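Local coordinates for protein adenylate cyclase (Hippeastrum hybrid cultivar, PDB 6YP4) that acts mainly as a triphosphatase of the CYTH family, although it was named as a putative adenylyl cyclase, at residues Glu80-Glu85 with Ser108-Arg113; Ser49-Arg54 with Cys62-Lys67; His33-Asp38 with Glu93-Pro98. All blocks are in the same frame, centred on the assembly; numbering follows the deposited sequence. Where two conformers were deposited one is given.

Interaction 1: residues Glu80-Glu85 with Ser108-Arg113; sequences EEDEEE and SRIWRR. With MG (magnesium ion), chain D; MG (magnesium ion), chain C; GCP (phosphomethylphosphonic acid guanylate ester), chain B.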
loop_
_atom_site.group_PDB
_atom_site.type_symbol
_atom_site.label_atom_id
_atom_site.label_comp_id
_atom_site.label_asym_id
_atom_site.label_seq_id
_atom_site.Cartn_x
_atom_site.Cartn_y
_atom_site.Cartn_z
ATOM N N GLU A 80 -13.071 -9.656 8.533
ATOM C CA GLU A 80 -11.908 -10.138 9.269
ATOM C C GLU A 80 -10.927 -10.760 8.286
ATOM O O GLU A 80 -11.280 -11.697 7.564
ATOM C CB GLU A 80 -12.310 -11.172 10.318
ATOM C CG GLU A 80 -13.144 -10.645 11.451
ATOM C CD GLU A 80 -13.743 -11.770 12.273
ATOM O OE1 GLU A 80 -14.985 -11.806 12.427
ATOM O OE2 GLU A 80 -12.968 -12.631 12.743
ATOM N N GLU A 81 -9.696 -10.261 8.261
ATOM C CA GLU A 81 -8.720 -10.782 7.321
ATOM C C GLU A 81 -7.354 -10.882 7.985
ATOM O O GLU A 81 -7.058 -10.211 8.978
ATOM C CB GLU A 81 -8.648 -9.927 6.043
ATOM C CG GLU A 81 -7.634 -8.788 6.052
ATOM C CD GLU A 81 -7.909 -7.753 4.952
ATOM O OE1 GLU A 81 -8.843 -7.971 4.150
ATOM O OE2 GLU A 81 -7.212 -6.715 4.898
ATOM N N ASP A 82 -6.535 -11.762 7.430
ATOM C CA ASP A 82 -5.142 -11.902 7.831
ATOM C C ASP A 82 -4.414 -12.243 6.545
ATOM O O ASP A 82 -4.818 -13.183 5.852
ATOM C CB ASP A 82 -4.962 -12.991 8.889
ATOM C CG ASP A 82 -3.569 -12.992 9.489
ATOM O OD1 ASP A 82 -2.811 -12.051 9.195
ATOM O OD2 ASP A 82 -3.233 -13.921 10.247
ATOM N N GLU A 83 -3.417 -11.440 6.170
ATOM C CA GLU A 83 -2.713 -11.706 4.927
ATOM C C GLU A 83 -1.231 -11.379 5.052
ATOM O O GLU A 83 -0.792 -10.665 5.960
ATOM C CB GLU A 83 -3.342 -10.951 3.745
ATOM C CG GLU A 83 -3.289 -9.463 3.824
ATOM C CD GLU A 83 -3.778 -8.785 2.542
ATOM O OE1 GLU A 83 -3.571 -7.557 2.414
ATOM O OE2 GLU A 83 -4.365 -9.469 1.667
ATOM N N GLU A 84 -0.457 -11.924 4.114
ATOM C CA GLU A 84 0.995 -11.824 4.192
ATOM C C GLU A 84 1.565 -12.158 2.828
ATOM O O GLU A 84 1.039 -13.033 2.121
ATOM C CB GLU A 84 1.578 -12.774 5.255
ATOM C CG GLU A 84 3.033 -12.433 5.605
ATOM C CD GLU A 84 3.633 -13.296 6.685
ATOM O OE1 GLU A 84 3.182 -14.435 6.898
ATOM O OE2 GLU A 84 4.533 -12.782 7.370
ATOM N N GLU A 85 2.611 -11.432 2.450
ATOM C CA GLU A 85 3.309 -11.734 1.212
ATOM C C GLU A 85 4.107 -13.017 1.369
ATOM O O GLU A 85 4.665 -13.292 2.436
ATOM C CB GLU A 85 4.234 -10.585 0.810
ATOM C CG GLU A 85 3.500 -9.388 0.231
ATOM C CD GLU A 85 4.425 -8.393 -0.451
ATOM O OE1 GLU A 85 3.915 -7.366 -0.948
ATOM O OE2 GLU A 85 5.658 -8.627 -0.481
ATOM N N SER A 108 3.563 -20.650 7.689
ATOM C CA SER A 108 2.762 -19.445 7.530
ATOM C C SER A 108 1.826 -19.245 8.717
ATOM O O SER A 108 1.122 -20.171 9.139
ATOM C CB SER A 108 1.947 -19.504 6.239
ATOM O OG SER A 108 0.941 -18.502 6.257
ATOM N N ARG A 109 1.813 -18.018 9.236
ATOM C CA ARG A 109 0.783 -17.600 10.176
ATOM C C ARG A 109 -0.616 -17.855 9.620
ATOM O O ARG A 109 -1.527 -18.254 10.356
ATOM C CB ARG A 109 0.977 -16.115 10.488
ATOM C CG ARG A 109 -0.105 -15.482 11.312
ATOM C CD ARG A 109 0.183 -13.998 11.528
ATOM N NE ARG A 109 -0.372 -13.152 10.466
ATOM C CZ ARG A 109 0.351 -12.429 9.612
ATOM N NH1 ARG A 109 -0.256 -11.689 8.697
ATOM N NH2 ARG A 109 1.675 -12.428 9.671
ATOM N N ILE A 110 -0.797 -17.647 8.315
ATOM C CA ILE A 110 -2.119 -17.768 7.702
ATOM C C ILE A 110 -2.544 -19.223 7.639
ATOM O O ILE A 110 -3.670 -19.589 8.004
ATOM C CB ILE A 110 -2.127 -17.133 6.299
ATOM C CG1 ILE A 110 -1.343 -15.820 6.273
ATOM C CG2 ILE A 110 -3.571 -16.912 5.827
ATOM C CD1 ILE A 110 -1.949 -14.734 7.102
ATOM N N TRP A 111 -1.655 -20.091 7.145
ATOM C CA TRP A 111 -1.967 -21.514 7.176
ATOM C C TRP A 111 -2.210 -21.988 8.607
ATOM O O TRP A 111 -3.130 -22.774 8.862
ATOM C CB TRP A 111 -0.848 -22.322 6.525
ATOM C CG TRP A 111 -1.102 -23.782 6.600
ATOM C CD1 TRP A 111 -0.385 -24.718 7.301
ATOM C CD2 TRP A 111 -2.167 -24.485 5.964
ATOM N NE1 TRP A 111 -0.951 -25.967 7.126
ATOM C CE2 TRP A 111 -2.051 -25.845 6.305
ATOM C CE3 TRP A 111 -3.212 -24.097 5.127
ATOM C CZ2 TRP A 111 -2.939 -26.819 5.838
ATOM C CZ3 TRP A 111 -4.093 -25.063 4.656
ATOM C CH2 TRP A 111 -3.953 -26.406 5.014
ATOM N N ARG A 112 -1.409 -21.499 9.559
ATOM C CA ARG A 112 -1.638 -21.857 10.957
ATOM C C ARG A 112 -3.049 -21.476 11.392
ATOM O O ARG A 112 -3.707 -22.237 12.109
ATOM C CB ARG A 112 -0.582 -21.190 11.852
ATOM C CG ARG A 112 -0.348 -21.837 13.217
ATOM C CD ARG A 112 -0.361 -23.374 13.148
ATOM N NE ARG A 112 0.578 -23.896 12.167
ATOM C CZ ARG A 112 0.527 -25.139 11.690
ATOM N NH1 ARG A 112 1.410 -25.555 10.786
ATOM N NH2 ARG A 112 -0.419 -25.979 12.105
ATOM N N ARG A 113 -3.548 -20.322 10.935
ATOM C CA ARG A 113 -4.886 -19.890 11.334
ATOM C C ARG A 113 -5.965 -20.751 10.686
ATOM O O ARG A 113 -6.984 -21.051 11.317
ATOM C CB ARG A 113 -5.098 -18.416 10.987
ATOM C CG ARG A 113 -6.385 -17.828 11.568
ATOM C CD ARG A 113 -6.582 -16.358 11.193
ATOM N NE ARG A 113 -5.501 -15.500 11.673
ATOM C CZ ARG A 113 -5.654 -14.536 12.577
ATOM N NH1 ARG A 113 -6.848 -14.300 13.104
ATOM N NH2 ARG A 113 -4.613 -13.804 12.952
HETATM MG MG MG D . -7.068 -9.145 2.900
HETATM MG MG MG C . -9.207 -6.151 2.880
HETATM P PG GCP B . -11.738 -6.388 -2.655
HETATM O O1G GCP B . -12.948 -5.516 -2.811
HETATM O O2G GCP B . -11.152 -6.728 -4.008
HETATM O O3G GCP B . -12.116 -7.650 -1.920
HETATM C C3B GCP B . -10.497 -5.460 -1.688
HETATM P PB GCP B . -9.026 -6.557 -1.418
HETATM O O1B GCP B . -9.418 -7.977 -1.129
HETATM O O2B GCP B . -8.066 -6.462 -2.578
HETATM O O3A GCP B . -8.288 -5.950 -0.079
HETATM P PA GCP B . -6.767 -6.446 0.295
HETATM O O1A GCP B . -6.741 -6.673 1.796
HETATM O O2A GCP B . -6.517 -7.752 -0.430
HETATM O "O5'" GCP B . -5.641 -5.294 -0.213
HETATM C "C5'" GCP B . -6.111 -4.017 -0.622
HETATM C "C4'" GCP B . -6.736 -3.210 0.594
HETATM O "O4'" GCP B . -5.875 -3.253 1.894
HETATM C "C3'" GCP B . -6.804 -1.973 0.282
HETATM O "O3'" GCP B . -8.075 -1.424 0.710
HETATM C "C2'" GCP B . -5.488 -1.204 0.981
HETATM O "O2'" GCP B . -5.830 0.130 1.514
HETATM C "C1'" GCP B . -4.985 -1.966 1.874
HETATM N N9 GCP B . -3.553 -2.309 1.507
HETATM C C8 GCP B . -3.271 -3.447 0.862
HETATM N N7 GCP B . -1.942 -3.514 0.656
HETATM C C5 GCP B . -1.397 -2.404 1.178
HETATM C C6 GCP B . -0.080 -1.955 1.248
HETATM O O6 GCP B . 0.796 -2.611 0.788
HETATM N N1 GCP B . 0.198 -0.791 1.834
HETATM C C2 GCP B . -0.807 -0.040 2.361
HETATM N N2 GCP B . -0.383 1.216 2.976
HETATM N N3 GCP B . -2.094 -0.475 2.291
HETATM C C4 GCP B . -2.387 -1.658 1.700
HETATM O O HOH W 1 3.876 -16.018 8.906
HETATM O O HOH W 2 2.379 -16.412 5.425
#
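Asp82, on strand 76-86, drives its carboxylate between Arg109 and Arg113, one turn apart on helix 109-118. Starting at its base, CB lies over one face of the Arg113 guanidinium. With CG anti to the backbone N (chi1 -170°), the acid group reaches out to the helix; its contact with Ile110 CD1 rests on one of two conformers and is uncertain. At the tip, OD1 takes Arg109 NH1 at 2.6 Å and Arg109 NE at 3.0 Å, while OD2 also accepts from Arg109 NE, 3.0 Å away. This is a side-on grip: carboxylate and guanidinium planes are 25° apart, and NE is met by the syn lone pairs of both oxygens. Arg113 approaches differently, its plane turned 80° from the carboxylate, and gives OD2 two weak bonds, the one from NH2 at 3.0 Å.

Two residues along the strand, Glu84 holds a long salt bridge from OE2 to Arg109 NH2 (3.7 Å), although OE2 is hydrogen-bonded to His26 of the second subunit. Its OE1 reaches the helix start through two waters, one bound to Arg109 N and the other to Ser108 OG, the N-cap. Across the strand, Glu81 OE1 lies 2.2 Å from one magnesium and 2.5 Å from another, a bridge its second conformer leaves tentative; Glu83, a nucleotide-pocket residue and magnesium site, pairs with Arg141 of the second subunit. The salt-bridge network joins helix 109-118 to the strand face turned from the nucleotide; two arginines would be expected to keep buried Asp82 ionised, and its paired hydrogen bonds hold the Arg109 guanidinium against rotation.

Interaction 2: residues Ser49-Arg54 with Cys62-Lys67; sequences SALRIR and CVLSLK. With GCP (phosphomethylphosphonic acid guanylate ester), chain B.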
loop_
_atom_site.group_PDB
_atom_site.type_symbol
_atom_site.label_atom_id
_atom_site.label_comp_id
_atom_site.label_asym_id
_atom_site.label_seq_id
_atom_site.Cartn_x
_atom_site.Cartn_y
_atom_site.Cartn_z
ATOM N N SER A 49 -15.442 -18.432 5.078
ATOM C CA SER A 49 -14.040 -18.063 4.971
ATOM C C SER A 49 -13.554 -18.313 3.554
ATOM O O SER A 49 -14.007 -19.240 2.875
ATOM C CB SER A 49 -13.172 -18.854 5.963
ATOM O OG SER A 49 -13.452 -18.495 7.306
ATOM N N ALA A 50 -12.604 -17.479 3.135
ATOM C CA ALA A 50 -12.051 -17.483 1.789
ATOM C C ALA A 50 -10.531 -17.466 1.892
ATOM O O ALA A 50 -9.966 -16.584 2.549
ATOM C CB ALA A 50 -12.549 -16.268 1.006
ATOM N N LEU A 51 -9.871 -18.445 1.262
ATOM C CA LEU A 51 -8.404 -18.528 1.239
ATOM C C LEU A 51 -7.933 -18.257 -0.187
ATOM O O LEU A 51 -8.224 -19.039 -1.107
ATOM C CB LEU A 51 -7.938 -19.896 1.737
ATOM C CG LEU A 51 -6.453 -20.266 1.808
ATOM C CD1 LEU A 51 -5.732 -19.360 2.771
ATOM C CD2 LEU A 51 -6.335 -21.718 2.264
ATOM N N ARG A 52 -7.206 -17.150 -0.366
ATOM C CA ARG A 52 -6.816 -16.622 -1.668
ATOM C C ARG A 52 -5.301 -16.567 -1.785
ATOM O O ARG A 52 -4.619 -16.136 -0.849
ATOM C CB ARG A 52 -7.388 -15.208 -1.861
ATOM C CG ARG A 52 -7.160 -14.541 -3.247
ATOM C CD ARG A 52 -7.732 -13.110 -3.260
ATOM N NE ARG A 52 -7.003 -12.197 -2.369
ATOM C CZ ARG A 52 -7.483 -11.037 -1.917
ATOM N NH1 ARG A 52 -8.699 -10.634 -2.252
ATOM N NH2 ARG A 52 -6.744 -10.272 -1.126
ATOM N N ILE A 53 -4.777 -16.998 -2.934
ATOM C CA ILE A 53 -3.400 -16.706 -3.328
ATOM C C ILE A 53 -3.457 -15.781 -4.541
ATOM O O ILE A 53 -4.020 -16.137 -5.584
ATOM C CB ILE A 53 -2.597 -17.984 -3.614
ATOM C CG1 ILE A 53 -2.470 -18.846 -2.338
ATOM C CG2 ILE A 53 -1.192 -17.644 -4.143
ATOM C CD1 ILE A 53 -1.684 -20.143 -2.545
ATOM N N ARG A 54 -2.922 -14.571 -4.389
ATOM C CA ARG A 54 -2.956 -13.559 -5.443
ATOM C C ARG A 54 -1.570 -13.383 -6.045
ATOM O O ARG A 54 -0.589 -13.171 -5.319
ATOM C CB ARG A 54 -3.467 -12.216 -4.908
ATOM C CG ARG A 54 -3.205 -11.022 -5.859
ATOM C CD ARG A 54 -3.742 -9.710 -5.280
ATOM N NE ARG A 54 -5.204 -9.654 -5.165
ATOM C CZ ARG A 54 -5.841 -8.796 -4.374
ATOM N NH1 ARG A 54 -5.139 -7.950 -3.623
ATOM N NH2 ARG A 54 -7.170 -8.791 -4.314
ATOM N N CYS A 62 3.448 -12.073 -4.606
ATOM C CA CYS A 62 2.434 -13.058 -4.220
ATOM C C CYS A 62 1.941 -12.759 -2.814
ATOM O O CYS A 62 2.750 -12.527 -1.904
ATOM C CB CYS A 62 2.993 -14.494 -4.282
ATOM S SG CYS A 62 1.734 -15.824 -4.045
ATOM N N VAL A 63 0.624 -12.783 -2.618
ATOM C CA VAL A 63 0.023 -12.484 -1.321
ATOM C C VAL A 63 -0.956 -13.590 -0.945
ATOM O O VAL A 63 -1.858 -13.922 -1.728
ATOM C CB VAL A 63 -0.688 -11.112 -1.317
ATOM C CG1 VAL A 63 -1.310 -10.840 0.067
ATOM C CG2 VAL A 63 0.289 -9.970 -1.702
ATOM N N LEU A 64 -0.800 -14.139 0.261
ATOM C CA LEU A 64 -1.707 -15.148 0.806
ATOM C C LEU A 64 -2.653 -14.500 1.803
ATOM O O LEU A 64 -2.226 -13.671 2.608
ATOM C CB LEU A 64 -0.916 -16.278 1.483
ATOM C CG LEU A 64 -1.621 -17.364 2.289
ATOM C CD1 LEU A 64 -2.340 -18.326 1.330
ATOM C CD2 LEU A 64 -0.597 -18.126 3.117
ATOM N N SER A 65 -3.940 -14.866 1.754
ATOM C CA SER A 65 -4.882 -14.231 2.671
ATOM C C SER A 65 -6.000 -15.174 3.091
ATOM O O SER A 65 -6.483 -15.988 2.296
ATOM C CB SER A 65 -5.513 -12.971 2.066
ATOM O OG SER A 65 -6.213 -13.251 0.875
ATOM N N LEU A 66 -6.422 -15.035 4.344
ATOM C CA LEU A 66 -7.639 -15.669 4.835
ATOM C C LEU A 66 -8.615 -14.565 5.209
ATOM O O LEU A 66 -8.276 -13.679 5.995
ATOM C CB LEU A 66 -7.345 -16.582 6.028
ATOM C CG LEU A 66 -8.555 -17.258 6.682
ATOM C CD1 LEU A 66 -9.201 -18.243 5.699
ATOM C CD2 LEU A 66 -8.120 -17.976 7.934
ATOM N N LYS A 67 -9.804 -14.583 4.615
ATOM C CA LYS A 67 -10.830 -13.585 4.902
ATOM C C LYS A 67 -12.084 -14.281 5.414
ATOM O O LYS A 67 -12.547 -15.251 4.806
ATOM C CB LYS A 67 -11.167 -12.766 3.668
ATOM C CG LYS A 67 -10.151 -11.724 3.308
ATOM C CD LYS A 67 -10.372 -11.290 1.883
ATOM C CE LYS A 67 -9.955 -9.854 1.659
ATOM N NZ LYS A 67 -11.087 -9.097 1.071
HETATM P PG GCP B . -11.738 -6.388 -2.655
HETATM O O1G GCP B . -12.948 -5.516 -2.811
HETATM O O2G GCP B . -11.152 -6.728 -4.008
HETATM O O3G GCP B . -12.116 -7.650 -1.920
HETATM C C3B GCP B . -10.497 -5.460 -1.688
HETATM P PB GCP B . -9.026 -6.557 -1.418
HETATM O O1B GCP B . -9.418 -7.977 -1.129
HETATM O O2B GCP B . -8.066 -6.462 -2.578
HETATM O O3A GCP B . -8.288 -5.950 -0.079
HETATM P PA GCP B . -6.767 -6.446 0.295
HETATM O O1A GCP B . -6.741 -6.673 1.796
HETATM O O2A GCP B . -6.517 -7.752 -0.430
HETATM O "O5'" GCP B . -5.641 -5.294 -0.213
HETATM C "C5'" GCP B . -6.111 -4.017 -0.622
HETATM C "C4'" GCP B . -6.736 -3.210 0.594
HETATM O "O4'" GCP B . -5.875 -3.253 1.894
HETATM C "C3'" GCP B . -6.804 -1.973 0.282
HETATM O "O3'" GCP B . -8.075 -1.424 0.710
HETATM C "C2'" GCP B . -5.488 -1.204 0.981
HETATM O "O2'" GCP B . -5.830 0.130 1.514
HETATM C "C1'" GCP B . -4.985 -1.966 1.874
HETATM N N9 GCP B . -3.553 -2.309 1.507
HETATM C C8 GCP B . -3.271 -3.447 0.862
HETATM N N7 GCP B . -1.942 -3.514 0.656
HETATM C C5 GCP B . -1.397 -2.404 1.178
HETATM C C6 GCP B . -0.080 -1.955 1.248
HETATM O O6 GCP B . 0.796 -2.611 0.788
HETATM N N1 GCP B . 0.198 -0.791 1.834
HETATM C C2 GCP B . -0.807 -0.040 2.361
HETATM N N2 GCP B . -0.383 1.216 2.976
HETATM N N3 GCP B . -2.094 -0.475 2.291
HETATM C C4 GCP B . -2.387 -1.658 1.700
HETATM O O HOH W 3 -8.760 -14.178 1.381
HETATM O O HOH W 4 -4.320 -12.843 -1.306
#
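Arg52 and Lys67 lean together, Arg52 NH1 lying 4.2 Å from Lys67 CE, because both reach for one phosphate oxygen of the bound nucleotide analogue. Lys67 NZ and Arg52 NH1 each give a hydrogen bond to GCP O1B, the arginine's being nearly straight at 170°. Arg52 NH2 donates to O2A at 2.6 Å, so a single guanidinium spans the alpha and beta phosphates edge-on. Beside it Arg54 presents NH2 to O2B at 3.0 Å. The two guanidinium groups overlap face to face near their rims, Arg54 NH2 standing 3.1 Å above the Arg52 plane, and the shared anion would be expected to offset their like charges.

Behind these tips a second shell sets the angles. A bend at chi3 (67°) turns the Arg52 head toward the phosphates and leaves NE to a water, 3.0 Å away, which also bonds Ser65 OG and Val63 O. Another water joins Ser65 OG to Ala50 O, and Arg54 NE is held by Asn34 OD1. Further back, Ala50, Arg52 and Arg54 are hydrogen-bonded pairs with Lys67, Ser65 and Val63, six backbone bonds in all. On the face carrying Leu51, Ile53, Leu64 and Leu66 the contact is apolar: Leu64 CD1 sits against Ile53 CG1 (3.7 Å) and Leu51 CD1 (3.8 Å), while Ile110 of helix 109-118 packs on Leu64 and Leu66.

Here is an antiparallel hairpin with Arg52, Arg54 and Lys67 on one face and leucines and isoleucine on the other, the kind of wall that lines the triphosphate tunnel of CYTH enzymes.

Interaction 3: residues His33-Asp38 with Glu93-Pro98; sequences HNLFFD and EVTANP
Helix 88-96 packs against strand 26-39 through Leu35 and Phe37, which meet Val94, Thr95 and, just past the helix, Pro98. The closest approach is between methyl groups: Leu35 CD2 touches Thr95 CG2 at 3.5 Å, the two side chains crossing at about a right angle. Phe37 does more of the work. Val94 CG1 sits over one face of its ring, offset toward the rim and 4.1 Å from CE1, whereas Thr95 OG1 comes in at the edge, in the ring plane, 3.9 Å from CZ. That hydroxyl has its polar partner elsewhere, in the carbonyl of Gly91 one turn back, to which chi1 of -55° directs it.

Leu35 and Phe37 stand on the face of the antiparallel CYTH sheet turned away from the bound nucleotide; Asn34 and Phe36, before and between them, lie against Arg52 on the other. The same outer layer takes in Ile53 from the adjacent strand, which touches both Phe37 and Val94, and Met101 of helix 101-104. Replacing Phe37 with an alanine would probably open a gap between sheet and helix, leaving Val94 CG1 without the ring face beneath it and Pro98 CB without its neighbour. Pro98 closes the far end of the contact, its CB 4.1 Å from Phe37 CD1, with these two side chains also roughly perpendicular.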
loop_
_atom_site.group_PDB
_atom_site.type_symbol
_atom_site.label_atom_id
_atom_site.label_comp_id
_atom_site.label_asym_id
_atom_site.label_seq_id
_atom_site.Cartn_x
_atom_site.Cartn_y
_atom_site.Cartn_z
ATOM N N HIS A 33 -3.885 -11.850 -10.630
ATOM C CA HIS A 33 -4.635 -13.098 -10.793
ATOM C C HIS A 33 -4.908 -13.676 -9.413
ATOM O O HIS A 33 -3.971 -13.945 -8.651
ATOM C CB HIS A 33 -3.887 -14.105 -11.682
ATOM C CG HIS A 33 -3.754 -13.677 -13.117
ATOM N ND1 HIS A 33 -2.757 -12.831 -13.557
ATOM C CD2 HIS A 33 -4.481 -14.006 -14.225
ATOM C CE1 HIS A 33 -2.895 -12.624 -14.853
ATOM N NE2 HIS A 33 -3.927 -13.338 -15.289
ATOM N N ASN A 34 -6.191 -13.834 -9.082
ATOM C CA ASN A 34 -6.630 -14.309 -7.779
ATOM C C ASN A 34 -7.031 -15.777 -7.885
ATOM O O ASN A 34 -7.916 -16.116 -8.675
ATOM C CB ASN A 34 -7.816 -13.481 -7.281
ATOM C CG ASN A 34 -7.506 -11.997 -7.192
ATOM O OD1 ASN A 34 -6.654 -11.589 -6.416
ATOM N ND2 ASN A 34 -8.255 -11.174 -7.929
ATOM N N LEU A 35 -6.404 -16.644 -7.091
ATOM C CA LEU A 35 -6.802 -18.047 -7.027
ATOM C C LEU A 35 -7.255 -18.418 -5.620
ATOM O O LEU A 35 -6.766 -17.871 -4.627
ATOM C CB LEU A 35 -5.673 -18.973 -7.461
ATOM C CG LEU A 35 -5.443 -19.020 -8.966
ATOM C CD1 LEU A 35 -4.736 -17.770 -9.469
ATOM C CD2 LEU A 35 -4.649 -20.252 -9.306
ATOM N N PHE A 36 -8.187 -19.373 -5.532
ATOM C CA PHE A 36 -8.832 -19.712 -4.268
ATOM C C PHE A 36 -8.790 -21.215 -4.008
ATOM O O PHE A 36 -8.742 -22.032 -4.939
ATOM C CB PHE A 36 -10.290 -19.221 -4.239
ATOM C CG PHE A 36 -10.422 -17.742 -4.407
ATOM C CD1 PHE A 36 -10.493 -17.183 -5.680
ATOM C CD2 PHE A 36 -10.463 -16.904 -3.301
ATOM C CE1 PHE A 36 -10.598 -15.822 -5.852
ATOM C CE2 PHE A 36 -10.558 -15.540 -3.467
ATOM C CZ PHE A 36 -10.639 -14.998 -4.743
ATOM N N PHE A 37 -8.823 -21.568 -2.720
ATOM C CA PHE A 37 -8.580 -22.928 -2.256
ATOM C C PHE A 37 -9.496 -23.250 -1.084
ATOM O O PHE A 37 -9.893 -22.358 -0.331
ATOM C CB PHE A 37 -7.105 -23.105 -1.829
ATOM C CG PHE A 37 -6.133 -22.748 -2.891
ATOM C CD1 PHE A 37 -5.623 -23.732 -3.724
ATOM C CD2 PHE A 37 -5.739 -21.423 -3.078
ATOM C CE1 PHE A 37 -4.725 -23.413 -4.716
ATOM C CE2 PHE A 37 -4.847 -21.087 -4.070
ATOM C CZ PHE A 37 -4.336 -22.080 -4.899
ATOM N N ASP A 38 -9.825 -24.538 -0.938
ATOM C CA ASP A 38 -10.707 -25.027 0.116
ATOM C C ASP A 38 -10.565 -26.543 0.149
ATOM O O ASP A 38 -9.931 -27.141 -0.725
ATOM C CB ASP A 38 -12.164 -24.613 -0.129
ATOM C CG ASP A 38 -13.012 -24.629 1.140
ATOM O OD1 ASP A 38 -12.595 -25.271 2.129
ATOM O OD2 ASP A 38 -14.109 -24.006 1.144
ATOM N N GLU A 93 3.754 -23.432 -6.487
ATOM C CA GLU A 93 3.810 -24.844 -6.102
ATOM C C GLU A 93 2.515 -25.275 -5.429
ATOM O O GLU A 93 2.047 -26.406 -5.624
ATOM C CB GLU A 93 4.984 -25.122 -5.151
ATOM C CG GLU A 93 6.366 -24.642 -5.583
ATOM C CD GLU A 93 7.482 -25.078 -4.618
ATOM O OE1 GLU A 93 8.437 -25.742 -5.062
ATOM O OE2 GLU A 93 7.398 -24.756 -3.412
ATOM N N VAL A 94 1.955 -24.406 -4.583
ATOM C CA VAL A 94 0.654 -24.681 -3.984
ATOM C C VAL A 94 -0.399 -24.835 -5.066
ATOM O O VAL A 94 -1.227 -25.752 -5.022
ATOM C CB VAL A 94 0.267 -23.573 -2.994
ATOM C CG1 VAL A 94 -1.188 -23.733 -2.595
ATOM C CG2 VAL A 94 1.157 -23.636 -1.765
ATOM N N THR A 95 -0.395 -23.935 -6.045
ATOM C CA THR A 95 -1.360 -24.043 -7.129
ATOM C C THR A 95 -1.208 -25.367 -7.870
ATOM O O THR A 95 -2.206 -26.021 -8.194
ATOM C CB THR A 95 -1.207 -22.857 -8.083
ATOM O OG1 THR A 95 -1.317 -21.636 -7.346
ATOM C CG2 THR A 95 -2.294 -22.887 -9.151
ATOM N N ALA A 96 0.032 -25.808 -8.098
ATOM C CA ALA A 96 0.264 -27.024 -8.875
ATOM C C ALA A 96 -0.162 -28.279 -8.116
ATOM O O ALA A 96 -0.685 -29.225 -8.717
ATOM C CB ALA A 96 1.731 -27.111 -9.279
ATOM N N ASN A 97 0.054 -28.319 -6.804
ATOM C CA ASN A 97 -0.286 -29.491 -5.987
ATOM C C ASN A 97 -0.916 -29.036 -4.681
ATOM O O ASN A 97 -0.262 -29.022 -3.632
ATOM C CB ASN A 97 0.946 -30.354 -5.689
ATOM C CG ASN A 97 1.647 -30.839 -6.938
ATOM O OD1 ASN A 97 1.148 -31.713 -7.646
ATOM N ND2 ASN A 97 2.829 -30.294 -7.199
ATOM N N PRO A 98 -2.193 -28.652 -4.701
ATOM C CA PRO A 98 -2.804 -28.132 -3.469
ATOM C C PRO A 98 -2.939 -29.174 -2.369
ATOM O O PRO A 98 -3.140 -28.791 -1.211
ATOM C CB PRO A 98 -4.173 -27.607 -3.933
ATOM C CG PRO A 98 -4.371 -28.133 -5.303
ATOM C CD PRO A 98 -3.031 -28.403 -5.887
#

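The three contacts share one antiparallel sheet. Interactions 1 and 2, with centres about 8 Å apart, join where strands 61-73 and 76-86 run side by side: Glu84 O lies 2.8 Å from Leu64 N, and both contacts reach GCP, Glu81 and Glu83 beside the magnesium ions and the basic residues of 49-54 and 62-67 on the phosphates. Interactions 2 and 3, about 10 Å apart between centres, meet on both faces: Arg52 CG is 3.5 Å from Phe36 CE2 toward the ligand, and Ile53 CD1 is 3.6 Å from Val94 CG1 on the helix side. Interactions 1 and 3 do not touch, their nearest atoms being about 7 Å apart; the Leu35 side chain stays about 13 Å from GCP.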